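Local coordinates for protein member of s1p family of ribosomal proteins (Pyrococcus furiosus, PDB 5YH1) that probably acts as an exonuclease on nucleic acids, this chain being its DHH domain with a bound manganese ion, at residues V160-P166 / V183-H188; I41-A45 / V206-I210. All blocks are in the same frame, centred on the assembly; numbering follows the deposited sequence.

Interaction 1. Residues V160-P166 / V183-H188; sequences VIDHHDP and VHVNPH. With MN (manganese (II) ion), chain F.
N186 swings its CG anti to the backbone N (chi1 -172°), and this carries the amide toward the loop that follows strand 158-161. There ND2 gives an almost straight hydrogen bond to the carbonyl O of H164, 2.8 Å away, which lies close to the amide plane. The other end of the amide, OD1, accepts from the backbone N of H188 and closes an Asx turn. H188 turns its CG anti to its own carbonyl carbon (chi1 -71°), and the ring lies with one face against D165. The CA of D165 sits over the ring centre of H188, 3.7 Å from the centroid, as a CH-pi contact. At the ring edge, NE2 of H188 reaches the O of H163 in a weak, bent bond.

Upstream, the two segments pair as parallel strands, 183-185 being an edge strand of the five-stranded parallel sheet of the DHH domain. V160 N bonds to V183 O at 2.9 Å, V160 O takes V185 N, and D162 N bonds to V185 O. V160 CG1 packs on CD2 of the H184 ring at 3.6 Å, and H184 ND1 bonds to D178. Past the strand end lies the D-H-H sequence that gives the family its name.

H163 binds the manganese ion through NE2 at 2.4 Å, with two waters and D67, D137 and D229 completing the site. Its ND1 bonds to the O of Y195, which helps fix the ring rotation. P187 CG lies 3.9 Å from H163 CB, behind the metal-binding ring. D162 OD1 accepts from H163 N above the carboxylate plane. The same oxygen takes H164 ND1 on its syn side at 2.7 Å, a His-carboxylate bond that holds the H164 ring.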
loop_
_atom_site.group_PDB
_atom_site.type_symbol
_atom_site.label_atom_id
_atom_site.label_comp_id
_atom_site.label_asym_id
_atom_site.label_seq_id
_atom_site.Cartn_x
_atom_site.Cartn_y
_atom_site.Cartn_z
ATOM N N VAL A 160 19.138 -12.952 -16.904
ATOM C CA VAL A 160 17.755 -12.988 -17.357
ATOM C C VAL A 160 17.392 -14.360 -17.923
ATOM O O VAL A 160 18.102 -14.886 -18.794
ATOM C CB VAL A 160 17.482 -11.944 -18.446
ATOM C CG1 VAL A 160 16.005 -11.990 -18.842
ATOM C CG2 VAL A 160 17.886 -10.546 -17.978
ATOM N N ILE A 161 16.288 -14.920 -17.420
ATOM C CA ILE A 161 15.699 -16.166 -17.922
ATOM C C ILE A 161 14.237 -15.864 -18.288
ATOM O O ILE A 161 13.373 -15.767 -17.418
ATOM C CB ILE A 161 15.749 -17.289 -16.870
ATOM C CG1 ILE A 161 17.194 -17.564 -16.440
ATOM C CG2 ILE A 161 15.118 -18.562 -17.418
ATOM C CD1 ILE A 161 17.318 -18.386 -15.178
ATOM N N ASP A 162 13.969 -15.694 -19.575
ATOM C CA ASP A 162 12.674 -15.235 -20.038
ATOM C C ASP A 162 12.343 -15.889 -21.388
ATOM O O ASP A 162 13.213 -16.486 -22.027
ATOM C CB ASP A 162 12.708 -13.702 -20.138
ATOM C CG ASP A 162 11.336 -13.075 -20.252
ATOM O OD1 ASP A 162 10.314 -13.794 -20.100
ATOM O OD2 ASP A 162 11.281 -11.839 -20.505
ATOM N N HIS A 163 11.085 -15.797 -21.809
ATOM C CA HIS A 163 10.651 -16.367 -23.098
ATOM C C HIS A 163 9.730 -15.438 -23.892
ATOM O O HIS A 163 9.054 -15.883 -24.832
ATOM C CB HIS A 163 9.978 -17.732 -22.883
ATOM C CG HIS A 163 8.711 -17.661 -22.097
ATOM N ND1 HIS A 163 7.501 -18.099 -22.593
ATOM C CD2 HIS A 163 8.459 -17.183 -20.858
ATOM C CE1 HIS A 163 6.562 -17.906 -21.683
ATOM N NE2 HIS A 163 7.121 -17.355 -20.623
ATOM N N HIS A 164 9.729 -14.154 -23.529
ATOM C CA HIS A 164 9.057 -13.119 -24.306
ATOM C C HIS A 164 10.005 -12.595 -25.367
ATOM O O HIS A 164 11.230 -12.650 -25.204
ATOM C CB HIS A 164 8.575 -11.987 -23.395
ATOM C CG HIS A 164 7.580 -12.443 -22.377
ATOM N ND1 HIS A 164 7.952 -13.032 -21.186
ATOM C CD2 HIS A 164 6.226 -12.455 -22.399
ATOM C CE1 HIS A 164 6.867 -13.367 -20.510
ATOM N NE2 HIS A 164 5.808 -13.029 -21.225
ATOM N N ASP A 165 9.428 -12.084 -26.448
ATOM C CA ASP A 165 10.190 -11.586 -27.590
ATOM C C ASP A 165 10.932 -10.289 -27.235
ATOM O O ASP A 165 10.303 -9.298 -26.885
ATOM C CB ASP A 165 9.240 -11.350 -28.777
ATOM C CG ASP A 165 9.962 -10.883 -30.045
ATOM O OD1 ASP A 165 11.212 -10.939 -30.129
ATOM O OD2 ASP A 165 9.254 -10.448 -30.970
ATOM N N PRO A 166 12.275 -10.292 -27.327
ATOM C CA PRO A 166 12.998 -9.034 -27.101
ATOM C C PRO A 166 12.668 -7.944 -28.123
ATOM O O PRO A 166 12.887 -6.773 -27.846
ATOM C CB PRO A 166 14.472 -9.445 -27.193
ATOM C CG PRO A 166 14.481 -10.915 -26.908
ATOM C CD PRO A 166 13.194 -11.435 -27.467
ATOM N N VAL A 183 23.947 -12.315 -18.921
ATOM C CA VAL A 183 23.515 -13.491 -19.675
ATOM C C VAL A 183 21.997 -13.496 -19.785
ATOM O O VAL A 183 21.284 -13.258 -18.796
ATOM C CB VAL A 183 24.028 -14.814 -19.076
ATOM C CG1 VAL A 183 23.439 -15.070 -17.702
ATOM C CG2 VAL A 183 23.718 -15.981 -20.013
ATOM N N HIS A 184 21.520 -13.743 -21.003
ATOM C CA HIS A 184 20.106 -13.749 -21.308
ATOM C C HIS A 184 19.740 -15.115 -21.900
ATOM O O HIS A 184 20.148 -15.443 -23.013
ATOM C CB HIS A 184 19.803 -12.600 -22.261
ATOM C CG HIS A 184 18.346 -12.383 -22.515
ATOM N ND1 HIS A 184 17.886 -11.420 -23.384
ATOM C CD2 HIS A 184 17.250 -13.026 -22.053
ATOM C CE1 HIS A 184 16.567 -11.460 -23.428
ATOM N NE2 HIS A 184 16.157 -12.433 -22.636
ATOM N N VAL A 185 19.021 -15.921 -21.116
ATOM C CA VAL A 185 18.518 -17.221 -21.552
ATOM C C VAL A 185 17.099 -17.013 -22.065
ATOM O O VAL A 185 16.186 -16.690 -21.291
ATOM C CB VAL A 185 18.509 -18.242 -20.399
ATOM C CG1 VAL A 185 17.917 -19.568 -20.857
ATOM C CG2 VAL A 185 19.917 -18.450 -19.852
ATOM N N ASN A 186 16.924 -17.174 -23.371
ATOM C CA ASN A 186 15.646 -16.916 -24.028
ATOM C C ASN A 186 15.578 -17.679 -25.367
ATOM O O ASN A 186 16.455 -17.507 -26.227
ATOM C CB ASN A 186 15.468 -15.410 -24.234
ATOM C CG ASN A 186 14.080 -15.028 -24.730
ATOM O OD1 ASN A 186 13.447 -15.759 -25.486
ATOM N ND2 ASN A 186 13.609 -13.854 -24.312
ATOM N N PRO A 187 14.547 -18.525 -25.547
ATOM C CA PRO A 187 14.413 -19.310 -26.783
ATOM C C PRO A 187 14.355 -18.476 -28.071
ATOM O O PRO A 187 14.729 -18.969 -29.134
ATOM C CB PRO A 187 13.087 -20.061 -26.582
ATOM C CG PRO A 187 12.348 -19.270 -25.543
ATOM C CD PRO A 187 13.421 -18.776 -24.628
ATOM N N HIS A 188 13.886 -17.233 -27.973
ATOM C CA HIS A 188 13.776 -16.353 -29.137
ATOM C C HIS A 188 15.124 -16.054 -29.817
ATOM O O HIS A 188 15.142 -15.669 -30.967
ATOM C CB HIS A 188 13.108 -15.029 -28.749
ATOM C CG HIS A 188 11.645 -15.146 -28.457
ATOM N ND1 HIS A 188 10.678 -14.914 -29.413
ATOM C CD2 HIS A 188 10.977 -15.442 -27.315
ATOM C CE1 HIS A 188 9.480 -15.072 -28.879
ATOM N NE2 HIS A 188 9.633 -15.395 -27.606
HETATM MN MN MN F . 5.593 -17.132 -18.797
HETATM O O HOH W 1 4.202 -16.422 -17.294
HETATM O O HOH W 2 4.386 -15.716 -20.017
#

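Interaction 2. Residues I41-A45 / V206-I210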
loop_
_atom_site.group_PDB
_atom_site.type_symbol
_atom_site.label_atom_id
_atom_site.label_comp_id
_atom_site.label_asym_id
_atom_site.label_seq_id
_atom_site.Cartn_x
_atom_site.Cartn_y
_atom_site.Cartn_z
ATOM N N ILE A 41 22.622 -21.312 -20.794
ATOM C CA ILE A 41 22.109 -22.002 -19.618
ATOM C C ILE A 41 23.233 -22.318 -18.626
ATOM O O ILE A 41 23.081 -22.101 -17.414
ATOM C CB ILE A 41 21.348 -23.287 -20.013
ATOM C CG1 ILE A 41 19.964 -22.900 -20.554
ATOM C CG2 ILE A 41 21.209 -24.222 -18.825
ATOM C CD1 ILE A 41 19.173 -24.046 -21.155
HETATM N N MSE A 42 24.351 -22.815 -19.144
HETATM C CA MSE A 42 25.503 -23.170 -18.310
HETATM C C MSE A 42 26.171 -21.931 -17.749
HETATM O O MSE A 42 26.635 -21.944 -16.620
HETATM C CB MSE A 42 26.507 -24.035 -19.079
HETATM C CG MSE A 42 25.934 -25.444 -19.241
HETATM SE SE MSE A 42 27.189 -26.696 -20.130
HETATM C CE MSE A 42 28.244 -27.226 -18.553
ATOM N N LYS A 43 26.218 -20.860 -18.522
ATOM C CA LYS A 43 26.727 -19.581 -18.024
ATOM C C LYS A 43 25.852 -19.024 -16.890
ATOM O O LYS A 43 26.373 -18.572 -15.872
ATOM C CB LYS A 43 26.808 -18.566 -19.158
ATOM C CG LYS A 43 27.443 -17.238 -18.753
ATOM C CD LYS A 43 27.599 -16.342 -19.967
ATOM C CE LYS A 43 28.211 -14.994 -19.623
ATOM N NZ LYS A 43 28.129 -14.107 -20.813
ATOM N N ALA A 44 24.532 -19.069 -17.064
ATOM C CA ALA A 44 23.605 -18.623 -16.017
ATOM C C ALA A 44 23.852 -19.381 -14.720
ATOM O O ALA A 44 23.946 -18.784 -13.643
ATOM C CB ALA A 44 22.157 -18.802 -16.467
ATOM N N ALA A 45 23.977 -20.697 -14.833
ATOM C CA ALA A 45 24.200 -21.546 -13.670
ATOM C C ALA A 45 25.565 -21.286 -13.044
ATOM O O ALA A 45 25.701 -21.298 -11.828
ATOM C CB ALA A 45 24.051 -23.015 -14.040
ATOM N N VAL A 206 17.853 -24.710 -15.826
ATOM C CA VAL A 206 18.933 -23.950 -15.182
ATOM C C VAL A 206 19.149 -24.451 -13.763
ATOM O O VAL A 206 20.299 -24.665 -13.339
ATOM C CB VAL A 206 18.700 -22.427 -15.172
ATOM C CG1 VAL A 206 19.771 -21.731 -14.338
ATOM C CG2 VAL A 206 18.713 -21.868 -16.584
ATOM N N ALA A 207 18.055 -24.659 -13.033
ATOM C CA ALA A 207 18.151 -25.134 -11.650
ATOM C C ALA A 207 18.898 -26.465 -11.537
ATOM O O ALA A 207 19.641 -26.683 -10.583
ATOM C CB ALA A 207 16.770 -25.255 -11.024
ATOM N N ARG A 208 18.687 -27.355 -12.500
ATOM C CA ARG A 208 19.381 -28.646 -12.522
ATOM C C ARG A 208 20.895 -28.463 -12.698
ATOM O O ARG A 208 21.680 -29.186 -12.085
ATOM C CB ARG A 208 18.813 -29.556 -13.623
ATOM C CG ARG A 208 17.392 -30.037 -13.356
ATOM C CD ARG A 208 16.808 -30.832 -14.521
ATOM N NE ARG A 208 17.698 -31.937 -14.888
ATOM C CZ ARG A 208 18.564 -31.929 -15.904
ATOM N NH1 ARG A 208 18.660 -30.902 -16.739
ATOM N NH2 ARG A 208 19.341 -32.978 -16.092
ATOM N N TYR A 209 21.303 -27.497 -13.519
ATOM C CA TYR A 209 22.721 -27.167 -13.648
ATOM C C TYR A 209 23.286 -26.502 -12.390
ATOM O O TYR A 209 24.439 -26.732 -12.028
ATOM C CB TYR A 209 22.975 -26.291 -14.870
ATOM C CG TYR A 209 22.912 -27.057 -16.171
ATOM C CD1 TYR A 209 21.693 -27.374 -16.749
ATOM C CD2 TYR A 209 24.070 -27.473 -16.825
ATOM C CE1 TYR A 209 21.615 -28.064 -17.942
ATOM C CE2 TYR A 209 24.000 -28.168 -18.022
ATOM C CZ TYR A 209 22.765 -28.469 -18.570
ATOM O OH TYR A 209 22.665 -29.164 -19.755
ATOM N N ILE A 210 22.477 -25.685 -11.715
ATOM C CA ILE A 210 22.912 -25.068 -10.469
ATOM C C ILE A 210 23.148 -26.137 -9.417
ATOM O O ILE A 210 24.169 -26.112 -8.735
ATOM C CB ILE A 210 21.888 -24.031 -9.943
ATOM C CG1 ILE A 210 21.877 -22.804 -10.853
ATOM C CG2 ILE A 210 22.224 -23.611 -8.518
ATOM C CD1 ILE A 210 20.640 -21.948 -10.712
#
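The Y209 ring carries the methyl CG2 of I41 on one face. This methyl lies 3.8 Å above the plane, offset toward the rim, and makes a CH-pi contact on the CD1 side. M42, a selenomethionine, comes in beyond CD2 and CE2, on the same side of the ring plane as I41. Its CG is 3.6 Å from Y209 CE2. Its SE stands 5.2 Å from the ring centroid, an oblique Met-aromatic contact. Y209 has CG anti to its carbonyl carbon (chi1 -75°), which sends the ring back along its helix to lie against I41 and M42. Its OH makes a weak hydrogen bond to G26 O.

At the root of the ring, the small side chain of A45 lets the helices come near. A45 CB meets Y209 CB at 3.5 Å and I210 CG1 at 3.9 Å. V206 adds a second apolar patch, with its CG2 4.1 Å from I41 CG2. Helices 32-53 and 199-210 thus pack at -52°, their local axes 8.7 Å apart. Together they lie against the parallel sheet of the DHH domain, where I41 and A44 touch V185. In place of Y209, an alanine would probably open a gap beside I41 and M42 and leave G26 O without this weak partner. Between the two segments the contact is wholly apolar, so it depends on close fit of shape rather than on directed polar bonds.

Overall arrangement
Interactions 1 and 2 are neighbouring layers of the DHH domain, their centres 14 Å apart. The two helices of interaction 2 cover the face of the strand pair that carries I161 and V185. V185 CG1 packs on I41 CG1 at 3.9 Å, and V183 CG1 meets A44 CA at 3.9 Å. On the other helix, V206 CG2 touches I161 CD1 at 4.0 Å. Strand 183-185 and helix 199-210 are successive elements of the chain, whereas helix 32-53 comes from far earlier in the sequence. Only interaction 1 supplies a manganese ligand, H163. Interaction 2 is set back from the metal site, with the I41 side chain about 11 Å from that of H163.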